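Heme oxygenase (mycobilin-producing) (Mycobacterium tuberculosis, PDB 4NL5) degrades heme by oxidatively opening its porphyrin ring, releasing the iron and yielding mycobilin in the presence of an electron donor. Local coordinates at residues V3-A8 against V53-E58. Residues are numbered along the deposited sequence; the frame is centred on the assembly and turned at random.
Sequences VVKINA and VVTHWE. With HEM (protoporphyrin IX containing Fe), chain C; CYN (cyanide ion), chain D.
Residues 3-8 and 53-58 pair as neighbouring antiparallel strands at the middle of the four-stranded sheet, where one face forms a wall of the heme pocket and the other meets the second subunit. Val3 with Trp57, Lys5 with Thr55 and Asn7 with Val53 are hydrogen-bonded pairs, each closed by two backbone bonds; Val4 with His56 and Ile6 with Val54 are the non-hydrogen-bonded pairs between them. Thr55 grips its partner three times: besides the backbone pair, its OG1 donates to Lys5 O at 2.7 Å, in the carbonyl plane on a lone pair. Placing OG1 between backbone N and carbonyl carbon (chi1 72°) turns the hydroxyl toward Lys5 O, and OG1 in turn accepts the indole N-H of Trp57, 2.8 Å from NE1 and in the ring plane. The two bonds satisfy a buried hydroxyl and help to fix the rotation of the indole, which also meets Trp66, the predicted transition-state stabiliser. The sheet belongs to the dimeric alpha-beta barrel of the antibiotic biosynthesis monooxygenase family. On its heme face, Asn7 suits its place as a small amide donor: with CG roughly anti to the backbone N (chi1 -153°), ND2 swings toward the ligand. It donates to CYN N at 2.8 Å in a nearly straight bond. Beta-branched Val53 fits an extended strand and gives the cyanide an apolar flank, CG2 lying 3.5 Å from CYN N. Lys5 lends its aliphatic CB to the heme vinyl carbon CBB at 3.8 Å, while its amine leads off to salt bridges with Glu91 and Asp60. On the opposite face Val4 CG1 touches Val54 CG1 at 3.8 Å, and Val4 packs on Leu42 and Ile6 on Phe52, both of the second subunit.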
ATOM      1  N   VAL A   3       3.315 -10.230   4.712  1.00 23.21           N
ATOM      2  CA  VAL A   3       3.433  -9.869   3.307  1.00 19.90           C
ATOM      3  C   VAL A   3       2.275  -8.974   2.919  1.00 22.22           C
ATOM      4  O   VAL A   3       1.252  -8.925   3.607  1.00 24.01           O
ATOM      5  CB  VAL A   3       3.479 -11.124   2.385  1.00 23.21           C
ATOM      6  CG1 VAL A   3       4.721 -11.936   2.673  1.00 24.99           C
ATOM      7  CG2 VAL A   3       2.222 -11.992   2.560  1.00 20.24           C
ATOM      8  N   VAL A   4       2.451  -8.258   1.815  1.00 15.85           N
ATOM      9  CA  VAL A   4       1.408  -7.405   1.261  1.00 15.13           C
ATOM     10  C   VAL A   4       1.198  -7.800  -0.195  1.00 16.05           C
ATOM     11  O   VAL A   4       2.153  -7.922  -0.972  1.00 18.12           O
ATOM     12  CB  VAL A   4       1.777  -5.905   1.370  1.00 16.87           C
ATOM     13  CG1 VAL A   4       0.810  -5.048   0.600  1.00 17.41           C
ATOM     14  CG2 VAL A   4       1.816  -5.485   2.827  1.00 25.25           C
ATOM     15  N   LYS A   5      -0.060  -8.023  -0.547  1.00 16.70           N
ATOM     16  CA  LYS A   5      -0.424  -8.347  -1.909  1.00 20.69           C
ATOM     17  C   LYS A   5      -1.388  -7.277  -2.342  1.00 21.17           C
ATOM     18  O   LYS A   5      -2.482  -7.176  -1.794  1.00 19.83           O
ATOM     19  CB  LYS A   5      -1.078  -9.720  -2.006  1.00 19.61           C
ATOM     20  CG  LYS A   5      -0.298 -10.835  -1.301  1.00 20.01           C
ATOM     21  CD  LYS A   5       0.960 -11.210  -2.055  1.00 17.69           C
ATOM     22  CE  LYS A   5       1.639 -12.420  -1.379  1.00 19.47           C
ATOM     23  NZ  LYS A   5       2.913 -12.779  -2.039  1.00 16.04           N
ATOM     24  N   ILE A   6      -0.974  -6.476  -3.310  1.00 19.36           N
ATOM     25  CA  ILE A   6      -1.815  -5.397  -3.809  1.00 18.52           C
ATOM     26  C   ILE A   6      -2.408  -5.791  -5.144  1.00 15.39           C
ATOM     27  O   ILE A   6      -1.660  -5.999  -6.095  1.00 19.17           O
ATOM     28  CB  ILE A   6      -1.012  -4.096  -4.005  1.00 19.99           C
ATOM     29  CG1 ILE A   6      -0.317  -3.684  -2.703  1.00 20.72           C
ATOM     30  CG2 ILE A   6      -1.932  -2.979  -4.508  1.00 21.58           C
ATOM     31  CD1 ILE A   6       0.471  -2.386  -2.830  1.00 22.62           C
ATOM     32  N   ASN A   7      -3.736  -5.860  -5.232  1.00 15.70           N
ATOM     33  CA  ASN A   7      -4.378  -6.011  -6.524  1.00 18.18           C
ATOM     34  C   ASN A   7      -4.640  -4.626  -7.076  1.00 20.15           C
ATOM     35  O   ASN A   7      -5.434  -3.860  -6.515  1.00 19.79           O
ATOM     36  CB  ASN A   7      -5.670  -6.816  -6.424  1.00 15.99           C
ATOM     37  CG  ASN A   7      -6.010  -7.528  -7.720  1.00 21.20           C
ATOM     38  OD1 ASN A   7      -5.120  -8.009  -8.416  1.00 22.62           O
ATOM     39  ND2 ASN A   7      -7.300  -7.617  -8.036  1.00 18.89           N
ATOM     40  N   ALA A   8      -3.946  -4.299  -8.159  1.00 15.80           N
ATOM     41  CA  ALA A   8      -4.109  -2.994  -8.798  1.00 17.85           C
ATOM     42  C   ALA A   8      -5.127  -3.106  -9.916  1.00 19.05           C
ATOM     43  O   ALA A   8      -4.850  -3.719 -10.944  1.00 20.11           O
ATOM     44  CB  ALA A   8      -2.786  -2.490  -9.327  1.00 18.90           C
ATOM     45  N   VAL A  53      -5.969  -2.375  -4.094  1.00 16.19           N
ATOM     46  CA  VAL A  53      -6.568  -3.185  -3.057  1.00 15.56           C
ATOM     47  C   VAL A  53      -5.430  -3.783  -2.243  1.00 14.25           C
ATOM     48  O   VAL A  53      -4.795  -4.736  -2.670  1.00 19.38           O
ATOM     49  CB  VAL A  53      -7.467  -4.276  -3.655  1.00 17.52           C
ATOM     50  CG1 VAL A  53      -8.088  -5.118  -2.557  1.00 15.59           C
ATOM     51  CG2 VAL A  53      -8.558  -3.619  -4.525  1.00 24.64           C
ATOM     52  N   VAL A  54      -5.153  -3.185  -1.090  1.00 16.69           N
ATOM     53  CA  VAL A  54      -3.957  -3.524  -0.321  1.00 18.76           C
ATOM     54  C   VAL A  54      -4.292  -4.578   0.714  1.00 18.57           C
ATOM     55  O   VAL A  54      -4.936  -4.274   1.708  1.00 19.65           O
ATOM     56  CB  VAL A  54      -3.353  -2.280   0.391  1.00 19.78           C
ATOM     57  CG1 VAL A  54      -2.034  -2.654   1.101  1.00 17.23           C
ATOM     58  CG2 VAL A  54      -3.108  -1.152  -0.601  1.00 14.89           C
ATOM     59  N   THR A  55      -3.860  -5.820   0.488  1.00 15.67           N
ATOM     60  CA  THR A  55      -4.220  -6.896   1.404  1.00 13.98           C
ATOM     61  C   THR A  55      -2.996  -7.360   2.183  1.00 16.21           C
ATOM     62  O   THR A  55      -1.882  -7.392   1.661  1.00 16.45           O
ATOM     63  CB  THR A  55      -4.859  -8.101   0.664  1.00 17.20           C
ATOM     64  OG1 THR A  55      -3.862  -8.793  -0.079  1.00 17.44           O
ATOM     65  CG2 THR A  55      -5.939  -7.618  -0.303  1.00 21.30           C
ATOM     66  N   HIS A  56      -3.224  -7.701   3.444  1.00 16.14           N
ATOM     67  CA  HIS A  56      -2.156  -8.018   4.384  1.00 17.86           C
ATOM     68  C   HIS A  56      -2.311  -9.456   4.848  1.00 17.71           C
ATOM     69  O   HIS A  56      -3.415  -9.866   5.200  1.00 19.35           O
ATOM     70  CB  HIS A  56      -2.207  -7.075   5.578  1.00 19.23           C
ATOM     71  CG  HIS A  56      -2.243  -5.628   5.189  1.00 21.49           C
ATOM     72  ND1 HIS A  56      -1.123  -4.829   5.185  1.00 25.85           N
ATOM     73  CD2 HIS A  56      -3.270  -4.845   4.772  1.00 22.13           C
ATOM     74  CE1 HIS A  56      -1.456  -3.607   4.791  1.00 27.49           C
ATOM     75  NE2 HIS A  56      -2.753  -3.593   4.536  1.00 25.66           N
ATOM     76  N   TRP A  57      -1.211 -10.200   4.867  1.00 18.39           N
ATOM     77  CA  TRP A  57      -1.235 -11.619   5.223  1.00 25.12           C
ATOM     78  C   TRP A  57      -0.057 -11.972   6.108  1.00 25.39           C
ATOM     79  O   TRP A  57       1.010 -11.381   5.966  1.00 24.89           O
ATOM     80  CB  TRP A  57      -1.208 -12.497   3.966  1.00 21.90           C
ATOM     81  CG  TRP A  57      -2.325 -12.180   3.015  1.00 21.65           C
ATOM     82  CD1 TRP A  57      -2.352 -11.180   2.081  1.00 19.77           C
ATOM     83  CD2 TRP A  57      -3.578 -12.861   2.917  1.00 19.39           C
ATOM     84  NE1 TRP A  57      -3.551 -11.202   1.404  1.00 18.24           N
ATOM     85  CE2 TRP A  57      -4.318 -12.225   1.895  1.00 24.77           C
ATOM     86  CE3 TRP A  57      -4.146 -13.950   3.589  1.00 26.72           C
ATOM     87  CZ2 TRP A  57      -5.595 -12.638   1.534  1.00 27.06           C
ATOM     88  CZ3 TRP A  57      -5.417 -14.361   3.226  1.00 32.33           C
ATOM     89  CH2 TRP A  57      -6.124 -13.705   2.209  1.00 20.87           C
ATOM     90  N   GLU A  58      -0.247 -12.937   7.007  1.00 25.51           N
ATOM     91  CA  GLU A  58       0.838 -13.388   7.893  1.00 28.08           C
ATOM     92  C   GLU A  58       1.984 -14.014   7.118  1.00 34.38           C
ATOM     93  O   GLU A  58       3.133 -13.991   7.565  1.00 32.07           O
ATOM     94  CB  GLU A  58       0.325 -14.409   8.915  1.00 44.79           C
ATOM     95  CG  GLU A  58      -0.465 -13.805  10.053  1.00 48.86           C
ATOM     96  CD  GLU A  58      -1.335 -14.821  10.760  1.00 54.49           C
ATOM     97  OE1 GLU A  58      -0.896 -15.983  10.919  1.00 57.22           O
ATOM     98  OE2 GLU A  58      -2.469 -14.459  11.140  1.00 59.22           O
TER
HETATM   99  CHA HEM C 201     -12.273  -7.763  -8.530  1.00 22.26           C
HETATM  100  CHB HEM C 201      -8.559 -10.727  -7.621  1.00 20.44           C
HETATM  101  CHC HEM C 201      -8.717  -9.239  -3.015  1.00 23.88           C
HETATM  102  CHD HEM C 201     -13.353  -8.079  -3.798  1.00 22.64           C
HETATM  103  C1A HEM C 201     -11.198  -8.600  -8.711  1.00 28.93           C
HETATM  104  C2A HEM C 201     -10.639  -8.999  -9.988  1.00 25.53           C
HETATM  105  C3A HEM C 201      -9.613  -9.814  -9.742  1.00 20.66           C
HETATM  106  C4A HEM C 201      -9.493  -9.977  -8.306  1.00 18.04           C
HETATM  107  CMA HEM C 201      -8.710 -10.464 -10.813  1.00 24.87           C
HETATM  108  CAA HEM C 201     -11.131  -8.536 -11.384  1.00 26.78           C
HETATM  109  CBA HEM C 201     -12.119  -9.545 -11.971  1.00 33.05           C
HETATM  110  CGA HEM C 201     -13.381  -9.646 -11.145  1.00 39.14           C
HETATM  111  O1A HEM C 201     -13.629 -10.730 -10.543  1.00 39.43           O
HETATM  112  O2A HEM C 201     -14.150  -8.647 -11.086  1.00 38.65           O
HETATM  113  C1B HEM C 201      -8.181 -10.444  -6.323  1.00 20.69           C
HETATM  114  C2B HEM C 201      -6.871 -10.668  -5.729  1.00 18.25           C
HETATM  115  C3B HEM C 201      -6.924 -10.251  -4.441  1.00 19.03           C
HETATM  116  C4B HEM C 201      -8.258  -9.749  -4.202  1.00 23.14           C
HETATM  117  CMB HEM C 201      -5.694 -11.288  -6.513  1.00 19.90           C
HETATM  118  CAB HEM C 201      -5.857 -10.211  -3.318  1.00 22.68           C
HETATM  119  CBB HEM C 201      -4.544 -10.154  -3.546  1.00 34.56           C
HETATM  120  C1C HEM C 201     -10.028  -8.877  -2.814  1.00 23.54           C
HETATM  121  C2C HEM C 201     -10.641  -8.611  -1.528  1.00 17.98           C
HETATM  122  C3C HEM C 201     -11.929  -8.279  -1.756  1.00 21.41           C
HETATM  123  C4C HEM C 201     -12.153  -8.342  -3.183  1.00 24.74           C
HETATM  124  CMC HEM C 201      -9.871  -8.682  -0.183  1.00 23.43           C
HETATM  125  CAC HEM C 201     -13.073  -7.891  -0.783  1.00 33.49           C
HETATM  126  CBC HEM C 201     -12.986  -7.910   0.549  1.00 39.46           C
HETATM  127  C1D HEM C 201     -13.475  -7.777  -5.126  1.00 22.15           C
HETATM  128  C2D HEM C 201     -14.575  -7.059  -5.718  1.00 24.87           C
HETATM  129  C3D HEM C 201     -14.224  -6.951  -7.198  1.00 23.29           C
HETATM  130  C4D HEM C 201     -12.957  -7.615  -7.348  1.00 19.83           C
HETATM  131  CMD HEM C 201     -15.821  -6.512  -4.988  1.00 32.57           C
HETATM  132  CAD HEM C 201     -15.043  -6.283  -8.324  1.00 28.88           C
HETATM  133  CBD HEM C 201     -16.131  -7.241  -8.772  1.00 30.67           C
HETATM  134  CGD HEM C 201     -17.043  -6.560  -9.766  1.00 37.61           C
HETATM  135  O1D HEM C 201     -18.134  -7.117 -10.052  1.00 46.88           O
HETATM  136  O2D HEM C 201     -16.691  -5.462 -10.269  1.00 34.84           O
HETATM  137  NA  HEM C 201     -10.475  -9.212  -7.698  1.00 17.93           N
HETATM  138  NB  HEM C 201      -8.994  -9.883  -5.360  1.00 16.94           N
HETATM  139  NC  HEM C 201     -10.980  -8.718  -3.815  1.00 20.21           N
HETATM  140  ND  HEM C 201     -12.548  -8.074  -6.110  1.00 23.89           N
HETATM  141 FE   HEM C 201     -10.769  -8.976  -5.759  1.00 21.14          FE
HETATM  142  C   CYN D 202      -9.879  -7.120  -5.382  1.00 24.55           C
HETATM  143  N   CYN D 202      -9.198  -6.682  -6.178  1.00 21.54           N